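PDB 6N44: galectin from Ovis aries, which probably binds beta-galactoside-type carbohydrates as a lectin of the galectin family and assembles from two copies of the same chain. Local coordinates for residues Gly49-Phe54 and His115-Gln120; Phe90-Leu95 and Tyr101-Asn106. All blocks are in the same frame, centred on the assembly; numbering follows the deposited sequence.

Interaction 1: Gly49-Phe54 and His115-Gln120; sequences GGDIPF and HRLPLQ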
loop_
_atom_site.group_PDB
_atom_site.type_symbol
_atom_site.label_atom_id
_atom_site.label_comp_id
_atom_site.label_asym_id
_atom_site.label_seq_id
_atom_site.Cartn_x
_atom_site.Cartn_y
_atom_site.Cartn_z
ATOM N N GLY A 49 5.990 26.736 8.459
ATOM C CA GLY A 49 4.601 27.069 8.695
ATOM C C GLY A 49 3.682 26.903 7.502
ATOM O O GLY A 49 2.526 27.336 7.573
ATOM N N GLY A 50 4.159 26.306 6.400
ATOM C CA GLY A 50 3.278 25.923 5.312
ATOM C C GLY A 50 2.300 24.835 5.737
ATOM O O GLY A 50 2.413 24.236 6.806
ATOM N N ASP A 51 1.320 24.575 4.874
ATOM C CA ASP A 51 0.241 23.663 5.234
ATOM C C ASP A 51 0.770 22.261 5.520
ATOM O O ASP A 51 1.753 21.812 4.922
ATOM C CB ASP A 51 -0.809 23.613 4.123
ATOM C CG ASP A 51 -1.647 24.887 4.048
ATOM O OD1 ASP A 51 -1.760 25.589 5.076
ATOM O OD2 ASP A 51 -2.204 25.178 2.966
ATOM N N ILE A 52 0.139 21.591 6.480
ATOM C CA ILE A 52 0.417 20.189 6.761
ATOM C C ILE A 52 -0.915 19.456 6.731
ATOM O O ILE A 52 -1.645 19.424 7.736
ATOM C CB ILE A 52 1.140 19.979 8.103
ATOM C CG1 ILE A 52 2.464 20.751 8.135
ATOM C CG2 ILE A 52 1.369 18.456 8.358
ATOM C CD1 ILE A 52 3.253 20.568 9.450
ATOM N N PRO A 53 -1.265 18.871 5.591
ATOM C CA PRO A 53 -2.497 18.078 5.500
ATOM C C PRO A 53 -2.646 17.018 6.579
ATOM O O PRO A 53 -3.774 16.762 7.026
ATOM C CB PRO A 53 -2.378 17.450 4.107
ATOM C CG PRO A 53 -1.633 18.479 3.325
ATOM C CD PRO A 53 -0.608 19.032 4.289
ATOM N N PHE A 54 -1.558 16.385 7.024
ATOM C CA PHE A 54 -1.697 15.285 7.978
ATOM C C PHE A 54 -0.421 15.165 8.798
ATOM O O PHE A 54 0.633 14.798 8.266
ATOM C CB PHE A 54 -2.017 13.980 7.250
ATOM C CG PHE A 54 -2.068 12.767 8.141
ATOM C CD1 PHE A 54 -2.679 12.822 9.389
ATOM C CD2 PHE A 54 -1.524 11.551 7.716
ATOM C CE1 PHE A 54 -2.749 11.694 10.198
ATOM C CE2 PHE A 54 -1.569 10.412 8.535
ATOM C CZ PHE A 54 -2.183 10.488 9.776
ATOM N N HIS A 115 -9.399 12.693 5.100
ATOM C CA HIS A 115 -8.678 13.785 4.463
ATOM C C HIS A 115 -9.355 15.113 4.789
ATOM O O HIS A 115 -10.583 15.229 4.764
ATOM C CB HIS A 115 -8.608 13.592 2.941
ATOM C CG HIS A 115 -7.747 12.443 2.517
ATOM N ND1 HIS A 115 -6.380 12.433 2.694
ATOM C CD2 HIS A 115 -8.061 11.259 1.933
ATOM C CE1 HIS A 115 -5.888 11.291 2.239
ATOM N NE2 HIS A 115 -6.889 10.561 1.776
ATOM N N ARG A 116 -8.545 16.112 5.106
ATOM C CA ARG A 116 -9.039 17.457 5.356
ATOM C C ARG A 116 -8.580 18.444 4.305
ATOM O O ARG A 116 -9.336 19.337 3.927
ATOM C CB ARG A 116 -8.596 17.934 6.741
ATOM C CG ARG A 116 -9.202 17.155 7.887
ATOM C CD ARG A 116 -8.795 17.793 9.197
ATOM N NE ARG A 116 -8.955 16.909 10.342
ATOM C CZ ARG A 116 -8.656 17.264 11.587
ATOM N NH1 ARG A 116 -8.203 18.488 11.828
ATOM N NH2 ARG A 116 -8.807 16.405 12.586
ATOM N N LEU A 117 -7.364 18.284 3.828
ATOM C CA LEU A 117 -6.800 18.918 2.660
ATOM C C LEU A 117 -6.565 17.859 1.593
ATOM O O LEU A 117 -6.356 16.688 1.925
ATOM C CB LEU A 117 -5.479 19.622 3.000
ATOM C CG LEU A 117 -5.652 20.867 3.867
ATOM C CD1 LEU A 117 -4.316 21.415 4.340
ATOM C CD2 LEU A 117 -6.415 21.911 3.047
ATOM N N PRO A 118 -6.593 18.227 0.310
ATOM C CA PRO A 118 -6.442 17.217 -0.751
ATOM C C PRO A 118 -5.130 16.448 -0.638
ATOM O O PRO A 118 -4.059 17.027 -0.415
ATOM C CB PRO A 118 -6.489 18.050 -2.040
ATOM C CG PRO A 118 -7.197 19.344 -1.637
ATOM C CD PRO A 118 -6.736 19.591 -0.236
ATOM N N LEU A 119 -5.212 15.127 -0.823
ATOM C CA LEU A 119 -3.998 14.325 -0.750
ATOM C C LEU A 119 -3.036 14.722 -1.855
ATOM O O LEU A 119 -1.817 14.573 -1.702
ATOM C CB LEU A 119 -4.339 12.826 -0.805
ATOM C CG LEU A 119 -5.012 12.272 -2.068
ATOM C CD1 LEU A 119 -3.951 11.856 -3.081
ATOM C CD2 LEU A 119 -5.923 11.101 -1.724
ATOM N N GLN A 120 -3.562 15.266 -2.963
ATOM C CA GLN A 120 -2.734 15.759 -4.057
ATOM C C GLN A 120 -1.882 16.957 -3.671
ATOM O O GLN A 120 -0.959 17.294 -4.414
ATOM C CB GLN A 120 -3.597 16.136 -5.272
ATOM C CG GLN A 120 -4.395 14.985 -5.878
ATOM C CD GLN A 120 -5.687 14.707 -5.115
ATOM O OE1 GLN A 120 -6.058 15.451 -4.205
ATOM N NE2 GLN A 120 -6.373 13.626 -5.483
HETATM O O HOH W 1 -5.747 16.097 5.313
#

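Interaction 2: Phe90-Leu95 and Tyr101-Asn106; sequences FELQFL and YQVFVN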
loop_
_atom_site.group_PDB
_atom_site.type_symbol
_atom_site.label_atom_id
_atom_site.label_comp_id
_atom_site.label_asym_id
_atom_site.label_seq_id
_atom_site.Cartn_x
_atom_site.Cartn_y
_atom_site.Cartn_z
ATOM N N PHE A 90 9.568 -1.305 15.604
ATOM C CA PHE A 90 8.197 -1.345 15.119
ATOM C C PHE A 90 8.172 -1.050 13.628
ATOM O O PHE A 90 9.101 -0.456 13.059
ATOM C CB PHE A 90 7.292 -0.352 15.883
ATOM C CG PHE A 90 7.757 1.098 15.817
ATOM C CD1 PHE A 90 7.359 1.935 14.774
ATOM C CD2 PHE A 90 8.575 1.627 16.807
ATOM C CE1 PHE A 90 7.786 3.278 14.713
ATOM C CE2 PHE A 90 9.013 2.975 16.747
ATOM C CZ PHE A 90 8.613 3.796 15.708
ATOM N N GLU A 91 7.086 -1.478 13.005
ATOM C CA GLU A 91 6.770 -1.142 11.629
ATOM C C GLU A 91 5.506 -0.297 11.605
ATOM O O GLU A 91 4.427 -0.774 11.974
ATOM C CB GLU A 91 6.582 -2.402 10.791
ATOM C CG GLU A 91 6.161 -2.098 9.388
ATOM C CD GLU A 91 5.960 -3.367 8.582
ATOM O OE1 GLU A 91 4.885 -3.500 7.961
ATOM O OE2 GLU A 91 6.870 -4.231 8.600
ATOM N N LEU A 92 5.638 0.946 11.164
ATOM C CA LEU A 92 4.532 1.883 11.070
ATOM C C LEU A 92 4.181 2.068 9.597
ATOM O O LEU A 92 5.046 2.439 8.790
ATOM C CB LEU A 92 4.905 3.209 11.730
ATOM C CG LEU A 92 4.024 4.430 11.477
ATOM C CD1 LEU A 92 2.609 4.252 12.055
ATOM C CD2 LEU A 92 4.703 5.654 12.067
ATOM N N GLN A 93 2.919 1.807 9.248
ATOM C CA GLN A 93 2.444 1.932 7.872
ATOM C C GLN A 93 1.353 2.983 7.765
ATOM O O GLN A 93 0.400 2.975 8.557
ATOM C CB GLN A 93 1.880 0.610 7.350
ATOM C CG GLN A 93 2.901 -0.440 7.000
ATOM C CD GLN A 93 2.212 -1.736 6.635
ATOM O OE1 GLN A 93 1.635 -2.408 7.503
ATOM N NE2 GLN A 93 2.212 -2.068 5.337
ATOM N N PHE A 94 1.457 3.837 6.746
ATOM C CA PHE A 94 0.374 4.725 6.351
ATOM C C PHE A 94 -0.117 4.304 4.981
ATOM O O PHE A 94 0.670 4.183 4.037
ATOM C CB PHE A 94 0.811 6.201 6.312
ATOM C CG PHE A 94 1.251 6.741 7.639
ATOM C CD1 PHE A 94 2.573 6.621 8.045
ATOM C CD2 PHE A 94 0.347 7.361 8.480
ATOM C CE1 PHE A 94 3.002 7.122 9.278
ATOM C CE2 PHE A 94 0.756 7.867 9.719
ATOM C CZ PHE A 94 2.094 7.749 10.118
ATOM N N LEU A 95 -1.415 4.092 4.879
ATOM C CA LEU A 95 -2.076 3.755 3.631
ATOM C C LEU A 95 -2.918 4.946 3.212
ATOM O O LEU A 95 -3.851 5.317 3.928
ATOM C CB LEU A 95 -2.944 2.511 3.822
ATOM C CG LEU A 95 -3.605 1.943 2.576
ATOM C CD1 LEU A 95 -2.565 1.630 1.499
ATOM C CD2 LEU A 95 -4.401 0.694 2.988
ATOM N N TYR A 101 -6.396 8.475 5.368
ATOM C CA TYR A 101 -5.212 7.685 5.679
ATOM C C TYR A 101 -5.609 6.586 6.646
ATOM O O TYR A 101 -6.379 6.829 7.581
ATOM C CB TYR A 101 -4.114 8.519 6.338
ATOM C CG TYR A 101 -3.687 9.747 5.583
ATOM C CD1 TYR A 101 -4.392 10.939 5.703
ATOM C CD2 TYR A 101 -2.555 9.725 4.779
ATOM C CE1 TYR A 101 -3.993 12.075 5.017
ATOM C CE2 TYR A 101 -2.147 10.852 4.100
ATOM C CZ TYR A 101 -2.867 12.027 4.222
ATOM O OH TYR A 101 -2.460 13.150 3.522
ATOM N N GLN A 102 -5.059 5.388 6.440
ATOM C CA GLN A 102 -5.182 4.304 7.404
ATOM C C GLN A 102 -3.810 4.039 8.012
ATOM O O GLN A 102 -2.798 4.043 7.303
ATOM C CB GLN A 102 -5.738 3.030 6.758
ATOM C CG GLN A 102 -7.076 3.200 6.026
ATOM C CD GLN A 102 -7.746 1.855 5.704
ATOM O OE1 GLN A 102 -7.093 0.817 5.692
ATOM N NE2 GLN A 102 -9.056 1.878 5.465
ATOM N N VAL A 103 -3.770 3.831 9.323
ATOM C CA VAL A 103 -2.518 3.676 10.049
ATOM C C VAL A 103 -2.472 2.278 10.642
ATOM O O VAL A 103 -3.432 1.832 11.286
ATOM C CB VAL A 103 -2.357 4.747 11.147
ATOM C CG1 VAL A 103 -0.969 4.648 11.797
ATOM C CG2 VAL A 103 -2.586 6.135 10.571
ATOM N N PHE A 104 -1.350 1.600 10.431
ATOM C CA PHE A 104 -1.077 0.277 10.962
ATOM C C PHE A 104 0.264 0.316 11.673
ATOM O O PHE A 104 1.191 1.010 11.240
ATOM C CB PHE A 104 -1.023 -0.801 9.853
ATOM C CG PHE A 104 -2.277 -0.906 9.045
ATOM C CD1 PHE A 104 -3.196 -1.921 9.296
ATOM C CD2 PHE A 104 -2.546 0.014 8.042
ATOM C CE1 PHE A 104 -4.364 -2.031 8.536
ATOM C CE2 PHE A 104 -3.713 -0.079 7.284
ATOM C CZ PHE A 104 -4.626 -1.109 7.546
ATOM N N VAL A 105 0.356 -0.425 12.766
ATOM C CA VAL A 105 1.610 -0.667 13.452
ATOM C C VAL A 105 1.749 -2.175 13.619
ATOM O O VAL A 105 0.840 -2.829 14.142
ATOM C CB VAL A 105 1.661 0.044 14.817
ATOM C CG1 VAL A 105 2.951 -0.331 15.539
ATOM C CG2 VAL A 105 1.536 1.562 14.648
ATOM N N ASN A 106 2.876 -2.724 13.173
ATOM C CA ASN A 106 3.143 -4.161 13.261
ATOM C C ASN A 106 1.970 -4.979 12.721
ATOM O O ASN A 106 1.509 -5.940 13.336
ATOM C CB ASN A 106 3.485 -4.556 14.696
ATOM C CG ASN A 106 4.702 -3.807 15.219
ATOM O OD1 ASN A 106 5.611 -3.508 14.459
ATOM N ND2 ASN A 106 4.709 -3.481 16.509
#

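Interaction 1: Gly49-Phe54 and His115-Gln120
Asp51 and Pro53 meet Leu117 at one end of the galectin beta sandwich, where the start of strand 52-59 in the six-stranded sheet faces the loop that leaves strand 108-114 of the five-stranded sheet. Along 49-54, the first residue to touch this loop is Asp51. Its CB points toward the loop and lies 4.1 Å from Leu117 CD1, so the contact is made by the methylene of the acid. The carboxylate is engaged on its own account: OD1 accepts a hydrogen bond from the backbone N of Asp70, in the turn after strand 62-69. At Pro53 the chain turns a corner, and here the packing is closest: Pro53 CB lies 3.9 Å from Leu117 CB, and Pro53 CG reaches the same carbon at 4.0 Å. The two side chains cross at about a right angle. Leu117 holds CG anti to its carbonyl carbon (chi1 -70°) and its next torsion is extended (chi2 172°); together these bring CD1 across the proline to within 4.0 Å of Pro53 CA. No direct hydrogen bond joins the two segments; the polar link is a water, which donates to Pro53 O at 2.7 Å and accepts from Arg116 N at 2.8 Å. Pro53 O has a second donor in Thr67 OG1, and Thr67 also touches the Leu117 side chain. The Arg116 guanidinium reaches Lys75 O and, weakly, Asn66 OD1, which places the loop beside a residue that binds galactose in a crystal structure of this protein, although no galactose is bound to this chain. The bridging water makes one further contact with the loop, a weak, long hydrogen bond to Leu117 O at 3.5 Å.

Interaction 2: Phe90-Leu95 and Tyr101-Asn106
Strands 90-95 and 101-105 run antiparallel, 4.6 Å apart at closest approach with 163° between their directions, and form a beta hairpin in the five-stranded sheet. Gln93 pairs with Phe104 and Leu95 with Gln102 as hydrogen-bonded pairs; the nearly straight Gln93 N to Phe104 O bond measures 2.8 Å. At the open end the Asn106 side chain takes over: its OD1 accepts from Glu91 N at 2.9 Å, with the donor tilted 29° from the carbonyl plane, while Asn106 N donates to Glu91 O. On the inner face, Leu92 CD1 sits 3.6 Å from Val103 CG1 and also touches Val105 CG2. Val103 has CG1 anti to its backbone N (chi1 -174°), which sends that methyl to Leu92 and leaves CG2 3.8 Å from Phe94 CD2. On the other face, Gln93 crosses Phe104, its OE1 3.9 Å from Phe104 CB; Leu95 and Gln102 lie side by side, Leu95 CD2 3.8 Å from Gln102 OE1, while Gln102 NE2 is hydrogen-bonded to Glu100 OE1. Gln93 NE2 donates to Cys19 O of the second subunit, whose Leu95 packs on Leu95 here. The chemistry is therefore two-sided: an apolar face for the sandwich core, a mixed one for the dimer interface.

The two contacts lie about 19 Å apart between centres and involve both sheets of the sandwich. Interaction 1 joins the start of strand 52-59, in the six-stranded sheet, to the loop connecting strands 108-114 and 124-129; interaction 2 lies wholly in the five-stranded sheet. Along the chain, the 90-95/101-106 hairpin falls between 49-54 and 115-120. Aromatic packing links them: Phe54 CD2 lies 3.5 Å from Tyr101 CG and Phe54 CE2 lies 3.6 Å from Phe94 CD2, while His115 meets the Tyr101 ring. Interaction 1 thus ties the two sheets together at one end, and interaction 2 turns one face toward the other sheet and the other toward the second subunit.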